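Local coordinates for protein inorganic polyphosphate/ATP-glucomannokinase (Arthrobacter sp., PDB 1WOQ) that is a ROK-family kinase that phosphorylates glucose, and probably mannose, with inorganic polyphosphate or ATP as phosphoryl donor, at residues G79-V91 with V97-L110. Residues are numbered along the deposited sequence; the frame is centred on the assembly and turned at random.
Sequences GVTFPGIIQHGVV and VDKSWLNTDIDALL. With BGC (beta-D-glucopyranose), chain C.
F82 turns its ring edge onto the face of W101, a tilted edge-to-face pair with planes at 56° and F82 CE1 3.5 Å from W101 CD2. Having CG anti to the backbone N (chi1 -175°) carries the F82 ring off strand 78-82 to this indole. I106 CD1 packs 3.6 Å from F82 CD1, V97 CG2 meets F82 CZ, and V91 CG2 lies over the ring face opposite P83 CD. W101 NE1 is hydrogen-bonded to A49 O, and the indole also touches P51 and V54 of helix 51-66. An alanine in place of W101 would probably leave a gap beside the F82 edge and A49 O without its indole donor. Two residues earlier on the strand, V80 CG1 meets L110 CD1 tip to tip at 4.0 Å.

Backbone bonds secure the hairpin 86-91. V91 N donates to T104 O and N103 N to V91 O (2.8 Å), while D107 N donates to G89 O at 3.3 Å. D105 N-caps helix 106-114, its OD1 accepting from A108 N from above the carboxylate plane; a water also bridges D105 OD1 to H88 O. D107 CG lies 3.4 Å from G89 CA, where a side chain would clash, and D107 OD1 accepts from V120 N.

P83 CG rests 3.7 Å from V97 CG1, and G84 N comes within 3.2 Å of glucose O3. Strand 78-82 belongs to the five-stranded mixed sheet of an actin-like ATPase fold, as expected of a ROK kinase. The apolar core joins it to helix 106-114 through I106 and L110, and ties P83, which with G84 lines the glucose pocket, to V97, while backbone polar groups fasten the hairpin alongside.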
loop_
_atom_site.group_PDB
_atom_site.type_symbol
_atom_site.label_atom_id
_atom_site.label_comp_id
_atom_site.label_asym_id
_atom_site.label_seq_id
_atom_site.Cartn_x
_atom_site.Cartn_y
_atom_site.Cartn_z
ATOM N N GLY A 79 11.277 -5.822 4.701
ATOM C CA GLY A 79 9.848 -5.858 4.440
ATOM C C GLY A 79 9.581 -5.352 3.034
ATOM O O GLY A 79 10.192 -4.384 2.590
ATOM N N VAL A 80 8.661 -5.996 2.328
ATOM C CA VAL A 80 8.361 -5.603 0.955
ATOM C C VAL A 80 6.862 -5.650 0.700
ATOM O O VAL A 80 6.177 -6.539 1.207
ATOM C CB VAL A 80 9.053 -6.564 -0.039
ATOM C CG1 VAL A 80 8.798 -6.122 -1.469
ATOM C CG2 VAL A 80 10.549 -6.625 0.257
ATOM N N THR A 81 6.347 -4.698 -0.073
ATOM C CA THR A 81 4.920 -4.694 -0.389
ATOM C C THR A 81 4.699 -5.228 -1.794
ATOM O O THR A 81 5.610 -5.242 -2.621
ATOM C CB THR A 81 4.303 -3.281 -0.346
ATOM O OG1 THR A 81 4.777 -2.519 -1.465
ATOM C CG2 THR A 81 4.667 -2.567 0.953
ATOM N N PHE A 82 3.474 -5.656 -2.062
ATOM C CA PHE A 82 3.122 -6.179 -3.372
ATOM C C PHE A 82 1.638 -5.917 -3.575
ATOM O O PHE A 82 0.838 -6.145 -2.671
ATOM C CB PHE A 82 3.395 -7.677 -3.449
ATOM C CG PHE A 82 3.166 -8.247 -4.814
ATOM C CD1 PHE A 82 4.168 -8.200 -5.774
ATOM C CD2 PHE A 82 1.925 -8.770 -5.159
ATOM C CE1 PHE A 82 3.936 -8.666 -7.065
ATOM C CE2 PHE A 82 1.685 -9.237 -6.447
ATOM C CZ PHE A 82 2.690 -9.184 -7.399
ATOM N N PRO A 83 1.248 -5.450 -4.771
ATOM C CA PRO A 83 -0.155 -5.156 -5.060
ATOM C C PRO A 83 -1.048 -6.367 -5.314
ATOM O O PRO A 83 -1.609 -6.511 -6.393
ATOM C CB PRO A 83 -0.061 -4.242 -6.275
ATOM C CG PRO A 83 1.070 -4.856 -7.031
ATOM C CD PRO A 83 2.097 -5.143 -5.940
ATOM N N GLY A 84 -1.184 -7.226 -4.311
ATOM C CA GLY A 84 -2.033 -8.394 -4.457
ATOM C C GLY A 84 -2.224 -9.125 -3.140
ATOM O O GLY A 84 -1.628 -8.760 -2.127
ATOM N N ILE A 85 -3.065 -10.153 -3.150
ATOM C CA ILE A 85 -3.311 -10.950 -1.954
ATOM C C ILE A 85 -2.040 -11.737 -1.635
ATOM O O ILE A 85 -1.479 -12.399 -2.513
ATOM C CB ILE A 85 -4.462 -11.960 -2.182
ATOM C CG1 ILE A 85 -5.767 -11.214 -2.470
ATOM C CG2 ILE A 85 -4.615 -12.864 -0.965
ATOM C CD1 ILE A 85 -6.903 -12.130 -2.938
ATOM N N ILE A 86 -1.586 -11.657 -0.388
ATOM C CA ILE A 86 -0.391 -12.382 0.039
ATOM C C ILE A 86 -0.746 -13.328 1.186
ATOM O O ILE A 86 -1.173 -12.887 2.255
ATOM C CB ILE A 86 0.720 -11.425 0.540
ATOM C CG1 ILE A 86 1.110 -10.428 -0.560
ATOM C CG2 ILE A 86 1.934 -12.235 1.000
ATOM C CD1 ILE A 86 1.671 -11.052 -1.825
ATOM N N GLN A 87 -0.574 -14.627 0.958
ATOM C CA GLN A 87 -0.860 -15.631 1.981
ATOM C C GLN A 87 0.370 -16.521 2.151
ATOM O O GLN A 87 0.798 -17.190 1.209
ATOM C CB GLN A 87 -2.066 -16.488 1.578
ATOM C CG GLN A 87 -3.366 -15.701 1.378
ATOM C CD GLN A 87 -4.564 -16.601 1.065
ATOM O OE1 GLN A 87 -5.657 -16.119 0.775
ATOM N NE2 GLN A 87 -4.357 -17.912 1.132
ATOM N N HIS A 88 0.935 -16.517 3.352
ATOM C CA HIS A 88 2.122 -17.313 3.639
ATOM C C HIS A 88 3.199 -17.076 2.583
ATOM O O HIS A 88 3.795 -18.023 2.062
ATOM C CB HIS A 88 1.765 -18.803 3.693
ATOM C CG HIS A 88 0.857 -19.161 4.828
ATOM N ND1 HIS A 88 -0.452 -19.550 4.642
ATOM C CD2 HIS A 88 1.065 -19.163 6.166
ATOM C CE1 HIS A 88 -1.013 -19.774 5.818
ATOM N NE2 HIS A 88 -0.114 -19.546 6.758
ATOM N N GLY A 89 3.418 -15.803 2.261
ATOM C CA GLY A 89 4.433 -15.423 1.290
ATOM C C GLY A 89 4.154 -15.727 -0.172
ATOM O O GLY A 89 5.031 -15.544 -1.017
ATOM N N VAL A 90 2.940 -16.172 -0.480
ATOM C CA VAL A 90 2.581 -16.508 -1.852
ATOM C C VAL A 90 1.568 -15.524 -2.430
ATOM O O VAL A 90 0.619 -15.127 -1.756
ATOM C CB VAL A 90 2.014 -17.945 -1.923
ATOM C CG1 VAL A 90 1.603 -18.285 -3.351
ATOM C CG2 VAL A 90 3.069 -18.933 -1.430
ATOM N N VAL A 91 1.781 -15.126 -3.680
ATOM C CA VAL A 91 0.885 -14.179 -4.347
ATOM C C VAL A 91 -0.369 -14.883 -4.865
ATOM O O VAL A 91 -0.276 -15.850 -5.623
ATOM C CB VAL A 91 1.606 -13.484 -5.527
ATOM C CG1 VAL A 91 0.634 -12.585 -6.285
ATOM C CG2 VAL A 91 2.787 -12.662 -5.003
ATOM N N VAL A 97 -0.622 -6.457 -12.484
ATOM C CA VAL A 97 0.764 -6.860 -12.685
ATOM C C VAL A 97 0.771 -8.135 -13.526
ATOM O O VAL A 97 -0.272 -8.767 -13.709
ATOM C CB VAL A 97 1.486 -7.120 -11.341
ATOM C CG1 VAL A 97 1.541 -5.833 -10.528
ATOM C CG2 VAL A 97 0.777 -8.204 -10.562
ATOM N N ASP A 98 1.939 -8.511 -14.039
ATOM C CA ASP A 98 2.045 -9.709 -14.872
ATOM C C ASP A 98 1.445 -10.928 -14.179
ATOM O O ASP A 98 1.754 -11.214 -13.020
ATOM C CB ASP A 98 3.506 -9.993 -15.217
ATOM C CG ASP A 98 3.647 -10.952 -16.380
ATOM O OD1 ASP A 98 3.460 -10.512 -17.533
ATOM O OD2 ASP A 98 3.923 -12.143 -16.143
ATOM N N LYS A 99 0.605 -11.663 -14.898
ATOM C CA LYS A 99 -0.044 -12.833 -14.329
ATOM C C LYS A 99 0.902 -13.957 -13.907
ATOM O O LYS A 99 0.492 -14.881 -13.209
ATOM C CB LYS A 99 -1.107 -13.351 -15.297
ATOM C CG LYS A 99 -2.190 -12.312 -15.570
ATOM C CD LYS A 99 -2.849 -11.858 -14.266
ATOM C CE LYS A 99 -3.734 -10.639 -14.470
ATOM N NZ LYS A 99 -2.938 -9.428 -14.830
ATOM N N SER A 100 2.167 -13.872 -14.312
ATOM C CA SER A 100 3.140 -14.890 -13.927
ATOM C C SER A 100 3.378 -14.810 -12.420
ATOM O O SER A 100 3.981 -15.700 -11.827
ATOM C CB SER A 100 4.464 -14.689 -14.676
ATOM O OG SER A 100 5.058 -13.443 -14.356
ATOM N N TRP A 101 2.893 -13.734 -11.806
ATOM C CA TRP A 101 3.041 -13.553 -10.371
ATOM C C TRP A 101 2.139 -14.505 -9.599
ATOM O O TRP A 101 2.452 -14.897 -8.477
ATOM C CB TRP A 101 2.715 -12.109 -9.978
ATOM C CG TRP A 101 3.874 -11.182 -10.113
ATOM C CD1 TRP A 101 4.032 -10.192 -11.037
ATOM C CD2 TRP A 101 5.044 -11.157 -9.289
ATOM N NE1 TRP A 101 5.230 -9.547 -10.837
ATOM C CE2 TRP A 101 5.871 -10.120 -9.771
ATOM C CE3 TRP A 101 5.474 -11.912 -8.189
ATOM C CZ2 TRP A 101 7.107 -9.815 -9.189
ATOM C CZ3 TRP A 101 6.704 -11.609 -7.610
ATOM C CH2 TRP A 101 7.504 -10.570 -8.112
ATOM N N LEU A 102 1.018 -14.882 -10.209
ATOM C CA LEU A 102 0.079 -15.783 -9.558
ATOM C C LEU A 102 0.745 -17.071 -9.086
ATOM O O LEU A 102 1.471 -17.725 -9.841
ATOM C CB LEU A 102 -1.083 -16.112 -10.500
ATOM C CG LEU A 102 -2.002 -14.938 -10.851
ATOM C CD1 LEU A 102 -3.093 -15.405 -11.805
ATOM C CD2 LEU A 102 -2.621 -14.372 -9.577
ATOM N N ASN A 103 0.493 -17.415 -7.828
ATOM C CA ASN A 103 1.035 -18.617 -7.199
ATOM C C ASN A 103 2.552 -18.586 -7.007
ATOM O O ASN A 103 3.178 -19.614 -6.755
ATOM C CB ASN A 103 0.642 -19.858 -8.003
ATOM C CG ASN A 103 0.181 -20.997 -7.117
ATOM O OD1 ASN A 103 -0.145 -22.083 -7.602
ATOM N ND2 ASN A 103 0.146 -20.755 -5.810
ATOM N N THR A 104 3.140 -17.403 -7.124
ATOM C CA THR A 104 4.576 -17.254 -6.936
ATOM C C THR A 104 4.901 -17.049 -5.460
ATOM O O THR A 104 4.279 -16.221 -4.791
ATOM C CB THR A 104 5.124 -16.043 -7.728
ATOM O OG1 THR A 104 5.075 -16.326 -9.129
ATOM C CG2 THR A 104 6.567 -15.737 -7.321
ATOM N N ASP A 105 5.856 -17.818 -4.944
ATOM C CA ASP A 105 6.270 -17.665 -3.554
ATOM C C ASP A 105 7.229 -16.479 -3.588
ATOM O O ASP A 105 8.436 -16.650 -3.790
ATOM C CB ASP A 105 7.011 -18.911 -3.064
ATOM C CG ASP A 105 7.284 -18.883 -1.569
ATOM O OD1 ASP A 105 7.425 -17.776 -0.994
ATOM O OD2 ASP A 105 7.373 -19.975 -0.966
ATOM N N ILE A 106 6.689 -15.279 -3.415
ATOM C CA ILE A 106 7.502 -14.073 -3.462
ATOM C C ILE A 106 8.475 -13.954 -2.285
ATOM O O ILE A 106 9.568 -13.402 -2.436
ATOM C CB ILE A 106 6.601 -12.805 -3.602
ATOM C CG1 ILE A 106 7.471 -11.564 -3.821
ATOM C CG2 ILE A 106 5.687 -12.661 -2.393
ATOM C CD1 ILE A 106 6.671 -10.324 -4.237
ATOM N N ASP A 107 8.105 -14.481 -1.119
ATOM C CA ASP A 107 9.008 -14.433 0.029
ATOM C C ASP A 107 10.267 -15.226 -0.298
ATOM O O ASP A 107 11.381 -14.757 -0.066
ATOM C CB ASP A 107 8.343 -15.021 1.279
ATOM C CG ASP A 107 7.473 -14.015 2.003
ATOM O OD1 ASP A 107 7.130 -12.979 1.394
ATOM O OD2 ASP A 107 7.126 -14.260 3.178
ATOM N N ALA A 108 10.082 -16.426 -0.846
ATOM C CA ALA A 108 11.210 -17.285 -1.208
ATOM C C ALA A 108 12.027 -16.636 -2.320
ATOM O O ALA A 108 13.256 -16.603 -2.265
ATOM C CB ALA A 108 10.703 -18.653 -1.664
ATOM N N LEU A 109 11.333 -16.133 -3.333
ATOM C CA LEU A 109 11.977 -15.476 -4.467
ATOM C C LEU A 109 12.915 -14.356 -4.026
ATOM O O LEU A 109 14.079 -14.303 -4.432
ATOM C CB LEU A 109 10.918 -14.880 -5.398
ATOM C CG LEU A 109 11.435 -14.030 -6.567
ATOM C CD1 LEU A 109 11.979 -14.949 -7.650
ATOM C CD2 LEU A 109 10.312 -13.160 -7.122
ATOM N N LEU A 110 12.404 -13.453 -3.196
ATOM C CA LEU A 110 13.203 -12.322 -2.750
ATOM C C LEU A 110 14.247 -12.676 -1.699
ATOM O O LEU A 110 15.335 -12.099 -1.686
ATOM C CB LEU A 110 12.282 -11.201 -2.249
ATOM C CG LEU A 110 11.329 -10.635 -3.313
ATOM C CD1 LEU A 110 10.475 -9.516 -2.711
ATOM C CD2 LEU A 110 12.130 -10.097 -4.500
HETATM C C2 BGC C . -5.008 -4.974 -6.053
HETATM C C3 BGC C . -4.715 -4.767 -4.561
HETATM C C4 BGC C . -3.838 -3.521 -4.366
HETATM C C5 BGC C . -4.497 -2.313 -5.048
HETATM C C6 BGC C . -3.666 -1.046 -4.981
HETATM C C1 BGC C . -5.631 -3.697 -6.624
HETATM O O1 BGC C . -5.873 -3.838 -7.980
HETATM O O2 BGC C . -5.895 -6.066 -6.224
HETATM O O3 BGC C . -4.062 -5.909 -4.028
HETATM O O4 BGC C . -3.676 -3.257 -2.976
HETATM O O5 BGC C . -4.730 -2.601 -6.444
HETATM O O6 BGC C . -2.352 -1.262 -5.473
HETATM O O HOH W 1 6.965 -18.307 1.573
#